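Local coordinates for outer membrane protein OMP121 (Bacteroides thetaiotaomicron, PDB 5FQ8) that probably imports a nutrient across the outer membrane as a TonB-dependent receptor, with a plug domain inside a transmembrane beta-barrel, at residues G758-E770 and P786-N799. Residues are numbered along the deposited sequence; the frame is centred on the assembly and turned at random.
Sequences GMPVGVFKAQVAE and PVEASEFGICGDMN
Phe-792 lies with one ring face over the backbone between Ala-766 and Gln-767, in an antiparallel pairing that shows how a short edge strand is held by both backbone and side chains. Strands 763-766 and 793-794 form one side of a four-stranded antiparallel sheet completed by 741-746 and 752-756, within the long excursion between barrel strands 716-731 and 802-812 of this TonB-dependent receptor. Ala-766 and Gly-793 are the hydrogen-bonded pair, Gly-793 N giving to Ala-766 O at 2.9 Å. Beyond them the amide of Phe-764 gives a hydrogen bond to Gly-796 O (N-H...O 164°), and the same oxygen lies in plane at the edge of the Phe-764 ring. CG of Phe-792, anti to the carbonyl carbon and beside the backbone N (chi1 -84°), carries the ring over the Ala-766 to Gln-767 peptide; Gln-767 N lies over the ring centre, 3.6 Å above its plane, while CE1 touches Gln-767 CB at 3.3 Å. A leucine in place of Phe-792 has no flat ring, and the Ala-766 to Gln-767 peptide would probably be less well packed on that side. On the face of Lys-765, Ile-794 points CD1 tip to tip at Met-759 SD (3.8 Å) and crosses Val-763 through CG2. Past Gly-762, Met-798 curls back, its CE 3.5 Å from Gly-762 CA. Asn-799 ND2 closes this end on Val-761 O at 3.0 Å, in the carbonyl plane but bent at the hydrogen (136°).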
# COMPACT_ATOMS: atom_id res chain seq x y z
N GLY B 758 27.88 28.76 20.53
CA GLY B 758 27.89 30.18 20.84
C GLY B 758 27.45 31.08 19.71
O GLY B 758 27.98 32.17 19.54
N MET B 759 26.49 30.62 18.91
CA MET B 759 26.12 31.25 17.65
C MET B 759 24.61 31.33 17.53
O MET B 759 23.88 30.66 18.27
CB MET B 759 26.70 30.45 16.48
CG MET B 759 28.15 30.05 16.64
SD MET B 759 28.94 29.82 15.06
CE MET B 759 28.65 31.41 14.33
N PRO B 760 24.10 32.14 16.61
CA PRO B 760 22.65 32.26 16.48
C PRO B 760 22.04 30.98 15.95
O PRO B 760 22.72 30.12 15.40
CB PRO B 760 22.48 33.41 15.47
CG PRO B 760 23.73 34.13 15.47
CD PRO B 760 24.79 33.11 15.75
N VAL B 761 20.73 30.87 16.12
CA VAL B 761 20.02 29.73 15.57
C VAL B 761 20.12 29.76 14.06
O VAL B 761 19.89 30.80 13.43
CB VAL B 761 18.56 29.73 16.03
CG1 VAL B 761 17.77 28.90 15.10
CG2 VAL B 761 18.45 29.17 17.40
N GLY B 762 20.46 28.63 13.47
CA GLY B 762 20.43 28.51 12.02
C GLY B 762 21.70 28.93 11.32
O GLY B 762 21.63 29.60 10.30
N VAL B 763 22.86 28.52 11.82
CA VAL B 763 24.12 28.85 11.18
C VAL B 763 24.31 28.00 9.94
O VAL B 763 24.04 26.79 9.95
CB VAL B 763 25.28 28.65 12.16
CG1 VAL B 763 26.59 28.89 11.46
CG2 VAL B 763 25.12 29.58 13.31
N PHE B 764 24.78 28.61 8.86
CA PHE B 764 25.04 27.90 7.61
C PHE B 764 26.53 27.62 7.47
O PHE B 764 27.36 28.48 7.78
CB PHE B 764 24.61 28.70 6.40
CG PHE B 764 23.17 28.59 6.08
CD1 PHE B 764 22.71 27.61 5.23
CD2 PHE B 764 22.27 29.49 6.60
CE1 PHE B 764 21.40 27.52 4.92
CE2 PHE B 764 20.97 29.42 6.29
CZ PHE B 764 20.52 28.43 5.44
N LYS B 765 26.85 26.43 6.98
CA LYS B 765 28.17 26.07 6.50
C LYS B 765 28.07 25.65 5.04
O LYS B 765 27.11 25.01 4.65
CB LYS B 765 28.78 24.96 7.33
CG LYS B 765 29.12 25.33 8.74
CD LYS B 765 29.79 24.19 9.43
CE LYS B 765 30.20 24.54 10.83
NZ LYS B 765 30.90 23.41 11.49
N ALA B 766 29.06 26.02 4.25
CA ALA B 766 29.04 25.69 2.83
C ALA B 766 30.46 25.71 2.30
O ALA B 766 31.36 26.29 2.91
CB ALA B 766 28.15 26.67 2.07
N GLN B 767 30.66 25.06 1.16
CA GLN B 767 32.02 24.91 0.64
C GLN B 767 32.50 26.23 0.02
O GLN B 767 31.84 26.79 -0.86
CB GLN B 767 32.12 23.77 -0.37
CG GLN B 767 31.32 23.88 -1.63
CD GLN B 767 31.99 23.23 -2.82
OE1 GLN B 767 32.99 22.56 -2.68
NE2 GLN B 767 31.45 23.44 -4.00
N VAL B 768 33.63 26.71 0.52
CA VAL B 768 34.31 27.88 -0.00
C VAL B 768 35.62 27.42 -0.60
O VAL B 768 36.07 26.31 -0.35
CB VAL B 768 34.54 28.94 1.10
CG1 VAL B 768 35.55 28.43 2.08
CG2 VAL B 768 34.95 30.29 0.51
N ALA B 769 36.22 28.27 -1.42
CA ALA B 769 37.48 27.89 -2.03
C ALA B 769 38.65 28.18 -1.11
O ALA B 769 38.56 28.98 -0.18
CB ALA B 769 37.68 28.59 -3.36
N GLU B 770 39.75 27.48 -1.36
CA GLU B 770 40.96 27.65 -0.57
C GLU B 770 41.64 28.97 -0.92
O GLU B 770 41.60 29.44 -2.06
CB GLU B 770 41.91 26.48 -0.82
CG GLU B 770 43.16 26.49 0.03
CD GLU B 770 44.14 25.39 -0.31
OE1 GLU B 770 44.04 24.79 -1.39
OE2 GLU B 770 45.03 25.13 0.52
N PRO B 786 38.60 26.61 -9.13
CA PRO B 786 38.98 26.78 -7.73
C PRO B 786 39.16 25.45 -7.02
O PRO B 786 38.63 24.43 -7.44
CB PRO B 786 37.82 27.58 -7.13
CG PRO B 786 36.77 27.58 -8.14
CD PRO B 786 37.43 27.42 -9.46
N VAL B 787 39.92 25.49 -5.95
CA VAL B 787 40.22 24.33 -5.13
C VAL B 787 39.45 24.44 -3.82
O VAL B 787 39.46 25.50 -3.18
CB VAL B 787 41.73 24.21 -4.86
CG1 VAL B 787 41.98 23.19 -3.78
CG2 VAL B 787 42.46 23.82 -6.12
N GLU B 788 38.79 23.36 -3.43
CA GLU B 788 38.00 23.38 -2.21
C GLU B 788 38.89 23.49 -0.98
O GLU B 788 39.93 22.85 -0.89
CB GLU B 788 37.14 22.13 -2.13
CG GLU B 788 36.35 21.98 -0.84
CD GLU B 788 35.18 21.05 -0.99
OE1 GLU B 788 34.92 20.61 -2.12
OE2 GLU B 788 34.53 20.76 0.02
N ALA B 789 38.47 24.32 -0.03
CA ALA B 789 39.17 24.42 1.24
C ALA B 789 38.99 23.14 2.05
O ALA B 789 38.22 22.25 1.70
CB ALA B 789 38.68 25.62 2.03
N SER B 790 39.71 23.07 3.16
CA SER B 790 39.72 21.83 3.93
C SER B 790 38.39 21.60 4.60
O SER B 790 37.82 20.51 4.52
CB SER B 790 40.84 21.87 4.95
OG SER B 790 40.68 20.85 5.91
N GLU B 791 37.87 22.61 5.28
CA GLU B 791 36.60 22.51 5.96
C GLU B 791 35.60 23.46 5.32
O GLU B 791 35.98 24.44 4.68
CB GLU B 791 36.77 22.82 7.44
CG GLU B 791 37.99 22.16 8.05
CD GLU B 791 38.34 22.72 9.41
OE1 GLU B 791 37.67 23.69 9.83
OE2 GLU B 791 39.27 22.20 10.06
N PHE B 792 34.32 23.15 5.45
CA PHE B 792 33.32 24.10 5.03
C PHE B 792 33.43 25.36 5.87
O PHE B 792 33.81 25.33 7.04
CB PHE B 792 31.93 23.51 5.18
CG PHE B 792 31.51 22.68 4.03
CD1 PHE B 792 32.41 22.29 3.07
CD2 PHE B 792 30.20 22.28 3.90
CE1 PHE B 792 32.02 21.51 2.01
CE2 PHE B 792 29.79 21.52 2.84
CZ PHE B 792 30.70 21.13 1.88
N GLY B 793 33.11 26.50 5.25
CA GLY B 793 33.13 27.76 5.95
C GLY B 793 31.75 28.17 6.46
O GLY B 793 30.74 27.90 5.82
N ILE B 794 31.74 28.78 7.64
CA ILE B 794 30.52 29.43 8.13
C ILE B 794 30.15 30.54 7.17
O ILE B 794 31.02 31.29 6.70
CB ILE B 794 30.75 29.96 9.55
CG1 ILE B 794 31.03 28.81 10.50
CG2 ILE B 794 29.53 30.67 10.04
CD1 ILE B 794 31.03 29.22 11.93
N CYS B 795 28.87 30.65 6.84
CA CYS B 795 28.45 31.53 5.76
C CYS B 795 27.23 32.37 6.11
O CYS B 795 26.46 32.73 5.23
CB CYS B 795 28.18 30.73 4.50
SG CYS B 795 29.64 30.14 3.72
N GLY B 796 27.07 32.73 7.37
CA GLY B 796 25.92 33.51 7.77
C GLY B 796 24.87 32.65 8.45
O GLY B 796 25.00 31.43 8.56
N ASP B 797 23.84 33.32 8.92
CA ASP B 797 22.77 32.69 9.67
C ASP B 797 21.44 32.89 8.96
O ASP B 797 21.37 33.47 7.87
CB ASP B 797 22.73 33.21 11.11
CG ASP B 797 22.62 34.71 11.18
OD1 ASP B 797 22.94 35.40 10.19
OD2 ASP B 797 22.22 35.21 12.25
N MET B 798 20.38 32.38 9.57
CA MET B 798 19.07 32.42 8.96
C MET B 798 18.34 33.72 9.24
O MET B 798 17.35 34.00 8.56
CB MET B 798 18.22 31.26 9.47
CG MET B 798 18.09 31.28 10.98
SD MET B 798 16.67 30.45 11.64
CE MET B 798 17.05 28.83 11.11
N ASN B 799 18.80 34.50 10.22
CA ASN B 799 18.01 35.57 10.81
C ASN B 799 18.18 36.89 10.07
O ASN B 799 19.29 37.26 9.67
CB ASN B 799 18.39 35.78 12.27
CG ASN B 799 18.25 34.54 13.09
OD1 ASN B 799 17.19 34.26 13.64
ND2 ASN B 799 19.32 33.78 13.19
O HOH W 1 34.90 24.57 2.39
O HOH W 2 42.55 22.62 -0.06